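Local coordinates for D-isomer specific 2-hydroxyacid dehydrogenase family protein (Desulfovibrio vulgaris, PDB 5TX7) that probably interconverts D-2-hydroxyacids and the matching 2-oxoacids, with NAD as the coenzyme that takes up or gives back the hydride, at residues P32-P35 against E41-A44; L67-V72 against R307-G312; V80-A85 against I90-V95; H106-L111 against R161-I166; S265-A270 against T284-W289. All blocks are in the same frame, centred on the assembly; numbering follows the deposited sequence.

The five contacts follow a two-domain subunit. Contacts 1, 2 and 3 lie in the domain built on the parallel sheet of strands 27-30, 3-6, 48-51, 69-72 and 92-93. Contacts 2 and 3 touch there, their centres 11 Å apart, because strands 69-72 and 92-93 are neighbours. The centre of contact 1 is 19 Å from that of contact 2, with no touch between them. Contacts 4 and 5, centres 19 Å apart and joined through His106 and Thr284, belong to the NAD-binding domain with its seven-stranded parallel sheet and both reach the second subunit. Contacts 3, 4 and 5 are nested inside the loop that contact 2 closes, since helix 292-310 brings the chain back to the first domain.

Contact 1. Residues P32-P35 against E41-A44; sequences PRTP and ERAA
Arg42 reaches from helix 39-43 to the loop 32-35 and spends one nitrogen, NH1, on two oxygens. The bond from Arg42 NH1 to Thr34 OG1 is 3.0 Å long and fairly straight at 148°, the hydroxyl tilted slightly from the guanidinium plane. From Arg42 NH1 to the carbonyl oxygen Arg33 O the distance is 2.7 Å, yet the bend of 123° makes this a weak bond. Both oxygens lie at the edge of the guanidinium, near its plane, so the group addresses the loop with its rim. An extended chain from CG to NE gives Arg42 the length it needs. With Thr34 OG1 beside the backbone N (chi1 -65°), CG2 is the branch left to lie along Arg42 CD; OG1 also hydrogen-bonds to Leu7 O, which ties the loop to the residue that follows strand 3-6. Loop and helix together form the connection that follows strand 27-30 in the parallel sheet and leads over to strand 48-51, a beta-alpha-beta crossover of the first domain. Packing is thin. Thr34 and Arg42 run past each other in opposite directions, with Thr34 CG2 3.9 Å from Arg42 CD, while Pro35 CD meets Arg42 NH1 obliquely at 4.0 Å. The guanidinium of Arg33 leaves this contact for a salt bridge with Asp135 of the second subunit, where it also packs on Pro134 of that subunit.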
# COMPACT_ATOMS: atom_id res chain seq x y z
N PRO A 32 1.33 -31.82 -4.31
CA PRO A 32 0.99 -30.42 -4.47
C PRO A 32 -0.47 -30.14 -4.14
O PRO A 32 -0.79 -29.09 -3.59
CB PRO A 32 1.31 -30.13 -5.95
CG PRO A 32 1.36 -31.43 -6.62
CD PRO A 32 1.71 -32.46 -5.59
N ARG A 33 -1.33 -31.08 -4.51
CA ARG A 33 -2.73 -31.11 -4.10
C ARG A 33 -3.23 -32.54 -4.20
O ARG A 33 -2.58 -33.39 -4.85
CB ARG A 33 -3.57 -30.20 -4.99
CG ARG A 33 -3.54 -30.54 -6.45
CD ARG A 33 -3.95 -29.36 -7.34
NE ARG A 33 -3.06 -28.20 -7.24
CZ ARG A 33 -1.88 -28.06 -7.84
NH1 ARG A 33 -1.36 -29.03 -8.60
NH2 ARG A 33 -1.17 -26.94 -7.67
N THR A 34 -4.38 -32.81 -3.59
CA THR A 34 -4.97 -34.14 -3.60
C THR A 34 -6.47 -34.10 -3.85
O THR A 34 -7.20 -33.58 -3.02
CB THR A 34 -4.65 -34.88 -2.29
OG1 THR A 34 -3.25 -35.10 -2.20
CG2 THR A 34 -5.36 -36.24 -2.25
N PRO A 35 -6.94 -34.66 -4.98
CA PRO A 35 -8.41 -34.82 -5.11
C PRO A 35 -8.97 -35.82 -4.12
O PRO A 35 -8.24 -36.67 -3.62
CB PRO A 35 -8.61 -35.28 -6.57
CG PRO A 35 -7.29 -35.81 -7.00
CD PRO A 35 -6.21 -35.16 -6.17
N GLU A 41 -5.30 -43.43 -0.56
CA GLU A 41 -4.07 -43.91 -1.25
C GLU A 41 -2.81 -43.21 -0.78
O GLU A 41 -1.81 -43.85 -0.42
CB GLU A 41 -4.16 -43.64 -2.76
CG GLU A 41 -4.99 -44.63 -3.53
CD GLU A 41 -5.04 -44.32 -5.03
OE1 GLU A 41 -4.17 -43.53 -5.51
OE2 GLU A 41 -5.94 -44.88 -5.71
N ARG A 42 -2.86 -41.88 -0.80
CA ARG A 42 -1.69 -41.06 -0.54
C ARG A 42 -1.34 -40.98 0.94
O ARG A 42 -0.15 -40.93 1.31
CB ARG A 42 -1.90 -39.67 -1.14
CG ARG A 42 -1.96 -39.71 -2.66
CD ARG A 42 -2.22 -38.35 -3.25
NE ARG A 42 -2.34 -38.40 -4.70
CZ ARG A 42 -2.48 -37.34 -5.49
NH1 ARG A 42 -2.54 -36.13 -4.96
NH2 ARG A 42 -2.57 -37.48 -6.81
N ALA A 43 -2.37 -40.97 1.78
CA ALA A 43 -2.19 -40.89 3.22
C ALA A 43 -1.84 -42.24 3.87
O ALA A 43 -1.37 -42.28 5.02
CB ALA A 43 -3.42 -40.28 3.88
N ALA A 44 -2.07 -43.34 3.14
CA ALA A 44 -1.82 -44.68 3.67
C ALA A 44 -0.36 -44.84 4.11
O ALA A 44 0.56 -44.39 3.42
CB ALA A 44 -2.20 -45.75 2.65

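Contact 2. Residues L67-V72 against R307-G312; sequences LRFVSV and RSFIEG
Phe69 and Phe309 lay one ring face against the other with planes only 4° apart. The rings are slid so far, centroids 4.7 Å apart, that there is little ring-on-ring overlap in this offset pair. Each benzyl carbon instead covers the other ring. Phe69 CB stands 3.6 Å from the centroid of the Phe309 ring, almost on its normal, and Phe309 CB is 3.8 Å from the centroid of the Phe69 ring, so two CH-pi contacts are made head to tail. The two side chains pass in opposite directions and come closest between Phe69 CG and Phe309 CG, at 3.6 Å. In both residues CG is anti to the backbone N (chi1 -178° in Phe69, 171° in Phe309), which stretches the rings out across the gap between strand and helix. The far end of the Phe309 ring reaches the backbone of the strand's approach: its CZ lies 3.5 Å from Arg68 O, met obliquely, and 3.9 Å from Arg68 CB. Strand 69-72 is an inner strand of the five-stranded parallel sheet, and helix 292-310 is the long C-terminal helix that carries the chain back from the NAD-binding domain to lie against it. A bond between Ser71 OG and Asn305 ND2 joins the same two elements one turn earlier on the helix. Beyond Phe309 the helix ends in a Schellman motif, with Gly312 at positive phi and its N bonded back to Phe309 O (3.2 Å). On the strand, Phe69 also packs against Val48, Pro91 and Ser93.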
# COMPACT_ATOMS: atom_id res chain seq x y z
N LEU A 67 -2.56 -43.63 11.18
CA LEU A 67 -2.50 -42.18 11.38
C LEU A 67 -2.50 -41.84 12.86
O LEU A 67 -3.42 -42.19 13.58
CB LEU A 67 -3.68 -41.49 10.68
CG LEU A 67 -3.76 -39.96 10.73
CD1 LEU A 67 -2.47 -39.34 10.23
CD2 LEU A 67 -4.95 -39.48 9.92
N ARG A 68 -1.44 -41.17 13.31
CA ARG A 68 -1.29 -40.79 14.71
C ARG A 68 -1.40 -39.30 14.99
O ARG A 68 -1.69 -38.94 16.12
CB ARG A 68 0.03 -41.34 15.26
CG ARG A 68 0.23 -42.85 15.08
CD ARG A 68 -1.01 -43.71 15.38
NE ARG A 68 -0.71 -45.14 15.27
CZ ARG A 68 -1.54 -46.13 15.59
NH1 ARG A 68 -2.76 -45.88 16.07
NH2 ARG A 68 -1.12 -47.40 15.47
N PHE A 69 -1.23 -38.44 13.98
CA PHE A 69 -1.24 -36.98 14.21
C PHE A 69 -1.56 -36.18 12.95
O PHE A 69 -0.99 -36.42 11.88
CB PHE A 69 0.11 -36.53 14.77
CG PHE A 69 0.19 -35.05 15.08
CD1 PHE A 69 -0.72 -34.45 15.95
CD2 PHE A 69 1.19 -34.26 14.52
CE1 PHE A 69 -0.64 -33.10 16.24
CE2 PHE A 69 1.25 -32.91 14.82
CZ PHE A 69 0.34 -32.33 15.67
N VAL A 70 -2.48 -35.22 13.08
CA VAL A 70 -2.78 -34.30 11.99
C VAL A 70 -2.39 -32.88 12.36
O VAL A 70 -2.77 -32.38 13.42
CB VAL A 70 -4.26 -34.36 11.62
CG1 VAL A 70 -4.57 -33.37 10.49
CG2 VAL A 70 -4.63 -35.78 11.21
N SER A 71 -1.61 -32.23 11.50
CA SER A 71 -1.36 -30.81 11.66
C SER A 71 -1.96 -30.06 10.47
O SER A 71 -1.73 -30.42 9.32
CB SER A 71 0.13 -30.50 11.81
OG SER A 71 0.32 -29.23 12.43
N VAL A 72 -2.75 -29.03 10.78
CA VAL A 72 -3.42 -28.25 9.77
C VAL A 72 -2.61 -27.00 9.47
O VAL A 72 -2.24 -26.26 10.39
CB VAL A 72 -4.83 -27.85 10.23
CG1 VAL A 72 -5.54 -27.02 9.16
CG2 VAL A 72 -5.63 -29.10 10.57
N ARG A 307 7.20 -31.76 16.20
CA ARG A 307 8.26 -31.98 17.20
C ARG A 307 7.63 -32.23 18.58
O ARG A 307 7.99 -33.20 19.26
CB ARG A 307 9.23 -30.79 17.25
CG ARG A 307 10.61 -31.08 17.82
CD ARG A 307 11.59 -29.90 17.73
NE ARG A 307 11.69 -29.35 16.35
CZ ARG A 307 11.21 -28.16 15.92
NH1 ARG A 307 10.58 -27.30 16.74
NH2 ARG A 307 11.37 -27.82 14.65
N SER A 308 6.66 -31.39 18.94
CA SER A 308 5.93 -31.53 20.21
C SER A 308 5.13 -32.82 20.31
O SER A 308 5.08 -33.45 21.37
CB SER A 308 5.00 -30.35 20.42
OG SER A 308 5.73 -29.16 20.52
N PHE A 309 4.48 -33.22 19.22
CA PHE A 309 3.75 -34.49 19.20
C PHE A 309 4.70 -35.67 19.44
O PHE A 309 4.37 -36.56 20.21
CB PHE A 309 2.99 -34.70 17.89
CG PHE A 309 2.42 -36.07 17.77
CD1 PHE A 309 1.32 -36.44 18.55
CD2 PHE A 309 3.03 -37.03 16.96
CE1 PHE A 309 0.81 -37.72 18.48
CE2 PHE A 309 2.53 -38.32 16.90
CZ PHE A 309 1.42 -38.66 17.66
N ILE A 310 5.86 -35.66 18.78
CA ILE A 310 6.89 -36.69 18.99
C ILE A 310 7.37 -36.70 20.46
O ILE A 310 7.48 -37.77 21.05
CB ILE A 310 8.10 -36.51 18.03
CG1 ILE A 310 7.70 -36.86 16.59
CG2 ILE A 310 9.28 -37.39 18.45
CD1 ILE A 310 8.64 -36.26 15.54
N GLU A 311 7.61 -35.51 21.03
CA GLU A 311 8.04 -35.39 22.42
C GLU A 311 6.95 -35.76 23.46
O GLU A 311 7.23 -35.75 24.67
CB GLU A 311 8.60 -33.98 22.70
N GLY A 312 5.72 -36.05 23.01
CA GLY A 312 4.64 -36.53 23.89
C GLY A 312 3.76 -35.45 24.48
O GLY A 312 2.78 -35.76 25.15

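Contact 3. Residues V80-A85 against I90-V95; sequences VDVAAA and IPVSNV
Val82 and Val92 meet with their side chains crossed at about a right angle, methyl against methyl. Val82 CG1 and Val92 CG1 are 3.6 Å apart, and the other branch of Val92 is turned to a different neighbour: Val92 CG2 rests 3.6 Å from Ala85 CB. The fork of Val92 thus faces the first turn of helix 82-87: CG1 meets Val82, while CG2 reaches Ala85 and also brushes Val82 CG1. This follows from its torsion, with CG1 anti to the backbone N (chi1 -178°) and CG2 beside it. Val80, just ahead of the helix, adds a looser touch of its CG1 on Val92 CG1 at 4.4 Å. Ala85 and Ile90 lie closer through their backbones than through their side chains. Ile90 N donates to Ala85 O over 2.8 Å at 158°, approaching from above the carbonyl plane, and this bond closes the tight return from helix to strand; Ala85 CB and Ile90 CB are 4.0 Å apart. At the other end of the helix segment Asp81 is the N-cap, its OD1 accepting from Ala84 N in a nearly straight bond (170°) that meets the carboxylate from above its plane. Asn319, from the C-terminal tail, threads between the two elements, its side chain bonding to Val82 O, Ile90 O and Val92 N. Helix 58-62 packs on Ala84 and Ala85. Strand 69-72, helix 82-87 and strand 92-93 make up a beta-alpha-beta unit, and here the helix is fixed to the edge strand that follows it.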
# COMPACT_ATOMS: atom_id res chain seq x y z
N VAL A 80 -11.76 -30.35 8.48
CA VAL A 80 -11.29 -31.50 9.24
C VAL A 80 -12.26 -31.81 10.37
O VAL A 80 -12.46 -30.99 11.25
CB VAL A 80 -9.89 -31.24 9.83
CG1 VAL A 80 -9.40 -32.46 10.61
CG2 VAL A 80 -8.91 -30.90 8.72
N ASP A 81 -12.84 -33.01 10.36
CA ASP A 81 -13.70 -33.46 11.46
C ASP A 81 -12.82 -33.81 12.66
O ASP A 81 -12.50 -34.98 12.88
CB ASP A 81 -14.58 -34.64 11.04
CG ASP A 81 -15.65 -34.97 12.08
OD1 ASP A 81 -15.52 -34.51 13.24
OD2 ASP A 81 -16.62 -35.69 11.75
N VAL A 82 -12.43 -32.79 13.42
CA VAL A 82 -11.47 -32.95 14.52
C VAL A 82 -12.07 -33.70 15.71
O VAL A 82 -11.32 -34.28 16.50
CB VAL A 82 -10.82 -31.63 14.98
CG1 VAL A 82 -10.11 -30.93 13.83
CG2 VAL A 82 -11.83 -30.69 15.64
N ALA A 83 -13.40 -33.68 15.83
CA ALA A 83 -14.09 -34.50 16.84
C ALA A 83 -13.93 -36.00 16.56
O ALA A 83 -13.61 -36.77 17.45
CB ALA A 83 -15.57 -34.12 16.92
N ALA A 84 -14.16 -36.40 15.31
CA ALA A 84 -13.93 -37.78 14.89
C ALA A 84 -12.48 -38.20 15.11
O ALA A 84 -12.21 -39.30 15.57
CB ALA A 84 -14.31 -37.96 13.42
N ALA A 85 -11.56 -37.31 14.77
CA ALA A 85 -10.14 -37.55 15.04
C ALA A 85 -9.87 -37.80 16.53
O ALA A 85 -9.13 -38.72 16.88
CB ALA A 85 -9.29 -36.39 14.52
N ILE A 90 -6.58 -39.27 17.80
CA ILE A 90 -5.69 -38.52 16.92
C ILE A 90 -5.76 -37.04 17.31
O ILE A 90 -6.76 -36.39 17.03
CB ILE A 90 -6.09 -38.69 15.44
CG1 ILE A 90 -5.99 -40.18 15.03
CG2 ILE A 90 -5.20 -37.84 14.52
CD1 ILE A 90 -6.74 -40.51 13.76
N PRO A 91 -4.71 -36.50 17.95
CA PRO A 91 -4.64 -35.05 18.16
C PRO A 91 -4.59 -34.29 16.84
O PRO A 91 -3.93 -34.75 15.91
CB PRO A 91 -3.31 -34.85 18.91
CG PRO A 91 -2.91 -36.19 19.43
CD PRO A 91 -3.54 -37.20 18.51
N VAL A 92 -5.28 -33.16 16.77
CA VAL A 92 -5.23 -32.29 15.59
C VAL A 92 -4.71 -30.95 16.06
O VAL A 92 -5.28 -30.34 16.98
CB VAL A 92 -6.61 -32.11 14.92
CG1 VAL A 92 -6.49 -31.25 13.68
CG2 VAL A 92 -7.19 -33.45 14.54
N SER A 93 -3.63 -30.49 15.44
CA SER A 93 -3.09 -29.17 15.73
C SER A 93 -3.30 -28.20 14.56
O SER A 93 -3.32 -28.62 13.39
CB SER A 93 -1.60 -29.28 16.07
OG SER A 93 -1.40 -29.97 17.29
N ASN A 94 -3.43 -26.91 14.89
CA ASN A 94 -3.41 -25.84 13.88
C ASN A 94 -2.24 -24.89 14.13
O ASN A 94 -1.40 -25.17 14.97
CB ASN A 94 -4.77 -25.11 13.82
CG ASN A 94 -5.03 -24.24 15.03
OD1 ASN A 94 -4.32 -24.29 16.05
ND2 ASN A 94 -6.07 -23.43 14.93
N VAL A 95 -2.20 -23.78 13.38
CA VAL A 95 -1.21 -22.74 13.58
C VAL A 95 -1.90 -21.37 13.66
O VAL A 95 -2.25 -20.80 12.62
CB VAL A 95 -0.19 -22.70 12.43
CG1 VAL A 95 0.90 -21.68 12.72
CG2 VAL A 95 0.39 -24.09 12.16

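Contact 4. Residues H106-L111 against R161-I166; sequences HVFALL and RRVGRI
Phe108 is gripped by two residues one helical turn apart, Ile166 over a face and Val163 at the rim. Ile166 CG2 sits 3.5 Å from the centroid of the Phe108 ring and 19° off its normal, a CH-pi contact displaced toward the CE2 side. At the ring's edge, near its plane, the carbonyl Val163 O faces Phe108 CZ at 3.6 Å, and Val163 CG1 packs on Phe108 CE2 at 3.9 Å. Phe108 and Ile166 slide past each other in opposite directions. With CG anti to the carbonyl carbon (chi1 -68°), the Phe108 ring is sent across to the other helix, while CG2 of Ile166, anti to its backbone N, is the branch that lands on it. One residue earlier the contact is lighter: Val107 and Val163 cross at about a right angle, with Val107 CG2 and Val163 CG2 4.0 Å apart. The axes of segments 106-111 and 161-166 come within 10.9 Å, at 51° to each other, a spacing that the aromatic ring bridges. Further neighbours include the sheet and the second subunit. Met151 of strand 150-154 touches Phe108, Ile234 of strand 231-235 touches Val107, and Leu170 of the second subunit packs on Ile166. Helix 158-169 follows strand 150-154 and a glycine-rich turn that fits the Rossmann pattern, and Val163 touches it. Helix 100-116 lies next to this helix, resting on strands 150-154 and 231-235 of the NAD-binding sheet.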
# COMPACT_ATOMS: atom_id res chain seq x y z
N HIS A 106 -2.29 -6.58 3.80
CA HIS A 106 -3.17 -6.72 2.62
C HIS A 106 -4.39 -5.77 2.67
O HIS A 106 -4.84 -5.28 1.62
CB HIS A 106 -3.62 -8.18 2.42
CG HIS A 106 -4.15 -8.45 1.05
ND1 HIS A 106 -3.36 -8.36 -0.07
CD2 HIS A 106 -5.38 -8.79 0.62
CE1 HIS A 106 -4.09 -8.63 -1.14
NE2 HIS A 106 -5.32 -8.92 -0.74
N VAL A 107 -4.91 -5.51 3.88
CA VAL A 107 -5.97 -4.52 4.07
C VAL A 107 -5.56 -3.16 3.45
O VAL A 107 -6.35 -2.53 2.71
CB VAL A 107 -6.32 -4.35 5.57
CG1 VAL A 107 -7.20 -3.10 5.84
CG2 VAL A 107 -7.00 -5.59 6.10
N PHE A 108 -4.31 -2.75 3.75
CA PHE A 108 -3.76 -1.51 3.23
C PHE A 108 -3.31 -1.56 1.76
O PHE A 108 -3.34 -0.53 1.08
CB PHE A 108 -2.68 -0.95 4.18
CG PHE A 108 -3.27 -0.48 5.47
CD1 PHE A 108 -3.93 0.75 5.53
CD2 PHE A 108 -3.26 -1.30 6.59
CE1 PHE A 108 -4.52 1.19 6.68
CE2 PHE A 108 -3.87 -0.87 7.77
CZ PHE A 108 -4.50 0.37 7.81
N ALA A 109 -2.90 -2.73 1.27
CA ALA A 109 -2.65 -2.88 -0.16
C ALA A 109 -3.97 -2.70 -0.94
O ALA A 109 -4.00 -1.99 -1.95
CB ALA A 109 -2.04 -4.23 -0.46
N LEU A 110 -5.05 -3.29 -0.47
CA LEU A 110 -6.37 -3.10 -1.13
C LEU A 110 -6.85 -1.64 -1.02
O LEU A 110 -7.25 -1.03 -2.01
CB LEU A 110 -7.42 -4.02 -0.51
CG LEU A 110 -7.20 -5.52 -0.74
CD1 LEU A 110 -8.04 -6.34 0.22
CD2 LEU A 110 -7.53 -5.95 -2.15
N LEU A 111 -6.77 -1.09 0.19
CA LEU A 111 -7.27 0.26 0.45
C LEU A 111 -6.51 1.35 -0.31
O LEU A 111 -7.12 2.29 -0.81
CB LEU A 111 -7.21 0.54 1.94
CG LEU A 111 -7.65 1.91 2.44
CD1 LEU A 111 -9.10 2.12 2.03
CD2 LEU A 111 -7.47 2.00 3.94
N ARG A 161 -5.90 -5.40 15.62
CA ARG A 161 -5.02 -4.49 16.36
C ARG A 161 -3.88 -3.98 15.51
O ARG A 161 -3.50 -2.81 15.63
CB ARG A 161 -4.43 -5.18 17.58
CG ARG A 161 -5.44 -5.42 18.67
CD ARG A 161 -4.91 -6.45 19.64
NE ARG A 161 -5.93 -6.92 20.56
CZ ARG A 161 -5.70 -7.83 21.51
NH1 ARG A 161 -4.49 -8.38 21.65
NH2 ARG A 161 -6.69 -8.21 22.32
N ARG A 162 -3.33 -4.87 14.67
CA ARG A 162 -2.28 -4.50 13.70
C ARG A 162 -2.82 -3.48 12.71
O ARG A 162 -2.19 -2.45 12.45
CB ARG A 162 -1.76 -5.74 12.97
CG ARG A 162 -0.45 -5.58 12.25
CD ARG A 162 0.67 -5.51 13.26
NE ARG A 162 1.22 -4.19 13.25
CZ ARG A 162 1.99 -3.71 14.23
NH1 ARG A 162 2.44 -2.46 14.14
NH2 ARG A 162 2.34 -4.45 15.29
N VAL A 163 -4.01 -3.74 12.17
CA VAL A 163 -4.63 -2.79 11.27
C VAL A 163 -4.78 -1.42 11.95
O VAL A 163 -4.54 -0.39 11.33
CB VAL A 163 -5.97 -3.31 10.74
CG1 VAL A 163 -6.77 -2.20 10.08
CG2 VAL A 163 -5.75 -4.44 9.76
N GLY A 164 -5.16 -1.42 13.23
CA GLY A 164 -5.32 -0.18 13.97
C GLY A 164 -4.02 0.58 14.16
O GLY A 164 -3.99 1.80 14.00
N ARG A 165 -2.94 -0.11 14.49
CA ARG A 165 -1.65 0.57 14.64
C ARG A 165 -1.22 1.23 13.30
O ARG A 165 -0.77 2.39 13.27
CB ARG A 165 -0.55 -0.35 15.22
N ILE A 166 -1.41 0.53 12.20
CA ILE A 166 -1.03 1.05 10.89
C ILE A 166 -1.89 2.27 10.57
O ILE A 166 -1.35 3.33 10.20
CB ILE A 166 -1.14 -0.03 9.80
CG1 ILE A 166 -0.10 -1.13 10.05
CG2 ILE A 166 -0.92 0.58 8.42
CD1 ILE A 166 -0.38 -2.44 9.32

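Contact 5. Residues S265-A270 against T284-W289; sequences SQEPPA and TPHLAW
Glu267 and His286 are joined by one hydrogen bond, His286 ND1 to Glu267 OE1, of 2.8 Å and 144°. The glutamate accepts through its syn lone pair, on the side of its other oxygen. Its carboxylate stands almost perpendicular to the imidazole, the planes 82° apart, and Glu267 OE1 lies at the ring's edge, tilted somewhat from its plane. An extended Glu267 chain beyond CG spans the gap between the loops, and His286, with CG anti to the backbone N (chi1 -158°), sets its ring at the end of that reach. The second oxygen, Glu267 OE2, takes a bond from Leu264 N, so the carboxylate is held from two directions. In D-2-hydroxyacid dehydrogenases a histidine paired with a glutamate lies in the cleft between the domains, and this pair, on loops after strands 256-261 and 281-283 of the NAD-binding sheet, is consistent with that site. Two further bonds hold the backbone of His286: the indole Trp289 NE1 donates to His286 O at 2.9 Å, the oxygen lying in the plane of the indole, and His286 N bonds to Thr284 O at 3.0 Å, closing an inverse gamma turn centred on Pro285. Asp262 adds bonds to Thr284 OG1, Leu287 N and Ala288 N. A cis peptide bond joins Glu267 to Pro268. Aromatic packing comes from the second subunit: its Trp136 meets the ring of His286 edge-to-face, and its Trp130 packs on Glu267 and Pro269.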
# COMPACT_ATOMS: atom_id res chain seq x y z
N SER A 265 -18.34 -15.43 -0.85
CA SER A 265 -19.19 -16.50 -0.32
C SER A 265 -19.08 -17.78 -1.15
O SER A 265 -19.18 -18.87 -0.58
CB SER A 265 -20.63 -16.05 -0.20
OG SER A 265 -20.71 -14.96 0.71
N GLN A 266 -18.90 -17.63 -2.47
CA GLN A 266 -18.52 -18.76 -3.34
C GLN A 266 -17.15 -18.52 -3.96
O GLN A 266 -16.95 -17.55 -4.69
CB GLN A 266 -19.56 -19.05 -4.46
CG GLN A 266 -19.87 -17.90 -5.42
CD GLN A 266 -20.72 -18.33 -6.63
OE1 GLN A 266 -20.91 -19.54 -6.91
NE2 GLN A 266 -21.23 -17.34 -7.36
N GLU A 267 -16.20 -19.41 -3.66
CA GLU A 267 -14.85 -19.37 -4.21
C GLU A 267 -14.54 -20.69 -4.94
O GLU A 267 -14.57 -21.74 -4.31
CB GLU A 267 -13.84 -19.14 -3.09
CG GLU A 267 -13.95 -17.79 -2.37
CD GLU A 267 -13.06 -17.70 -1.12
OE1 GLU A 267 -12.03 -18.39 -1.08
OE2 GLU A 267 -13.38 -16.93 -0.18
N PRO A 268 -14.25 -20.69 -6.24
CA PRO A 268 -14.20 -19.49 -7.08
C PRO A 268 -15.59 -18.94 -7.45
O PRO A 268 -16.58 -19.67 -7.37
CB PRO A 268 -13.46 -19.97 -8.35
CG PRO A 268 -13.20 -21.43 -8.19
CD PRO A 268 -13.95 -21.92 -7.00
N PRO A 269 -15.65 -17.66 -7.84
CA PRO A 269 -16.94 -17.05 -8.16
C PRO A 269 -17.54 -17.47 -9.50
O PRO A 269 -16.82 -17.90 -10.39
CB PRO A 269 -16.63 -15.54 -8.17
CG PRO A 269 -15.18 -15.46 -8.49
CD PRO A 269 -14.56 -16.66 -7.84
N ALA A 270 -18.85 -17.31 -9.62
CA ALA A 270 -19.53 -17.44 -10.92
C ALA A 270 -19.36 -16.13 -11.66
O ALA A 270 -19.08 -15.09 -11.06
CB ALA A 270 -21.00 -17.71 -10.72
N THR A 284 -9.21 -10.00 -4.80
CA THR A 284 -8.00 -10.79 -4.86
C THR A 284 -8.36 -12.22 -4.42
O THR A 284 -9.26 -12.40 -3.62
CB THR A 284 -6.88 -10.17 -3.96
OG1 THR A 284 -7.38 -9.87 -2.66
CG2 THR A 284 -6.39 -8.85 -4.54
N PRO A 285 -7.65 -13.25 -4.96
CA PRO A 285 -8.09 -14.63 -4.82
C PRO A 285 -7.64 -15.32 -3.51
O PRO A 285 -6.83 -16.25 -3.55
CB PRO A 285 -7.45 -15.30 -6.04
CG PRO A 285 -6.18 -14.56 -6.19
CD PRO A 285 -6.54 -13.14 -5.92
N HIS A 286 -8.17 -14.86 -2.38
CA HIS A 286 -7.92 -15.48 -1.08
C HIS A 286 -6.44 -15.70 -0.81
O HIS A 286 -6.01 -16.81 -0.50
CB HIS A 286 -8.72 -16.77 -0.99
CG HIS A 286 -8.99 -17.22 0.41
ND1 HIS A 286 -9.95 -18.17 0.71
CD2 HIS A 286 -8.42 -16.87 1.59
CE1 HIS A 286 -9.95 -18.39 2.02
NE2 HIS A 286 -9.05 -17.60 2.57
N LEU A 287 -5.66 -14.63 -0.92
CA LEU A 287 -4.22 -14.67 -0.78
C LEU A 287 -3.68 -13.70 0.28
O LEU A 287 -2.48 -13.46 0.33
CB LEU A 287 -3.57 -14.39 -2.16
CG LEU A 287 -3.88 -13.09 -2.90
CD1 LEU A 287 -3.39 -11.87 -2.15
CD2 LEU A 287 -3.27 -13.08 -4.29
N ALA A 288 -4.54 -13.16 1.12
CA ALA A 288 -4.11 -12.16 2.11
C ALA A 288 -3.12 -12.78 3.11
O ALA A 288 -2.17 -12.13 3.54
CB ALA A 288 -5.30 -11.58 2.85
N TRP A 289 -3.37 -14.04 3.46
CA TRP A 289 -2.54 -14.87 4.36
C TRP A 289 -1.16 -15.26 3.85
O TRP A 289 -0.36 -15.82 4.60
CB TRP A 289 -3.27 -16.20 4.64
CG TRP A 289 -3.40 -17.05 3.38
CD1 TRP A 289 -4.34 -16.93 2.40
CD2 TRP A 289 -2.53 -18.12 2.96
NE1 TRP A 289 -4.12 -17.85 1.41
CE2 TRP A 289 -3.01 -18.59 1.72
CE3 TRP A 289 -1.39 -18.72 3.52
CZ2 TRP A 289 -2.41 -19.65 1.03
CZ3 TRP A 289 -0.78 -19.77 2.82
CH2 TRP A 289 -1.29 -20.22 1.59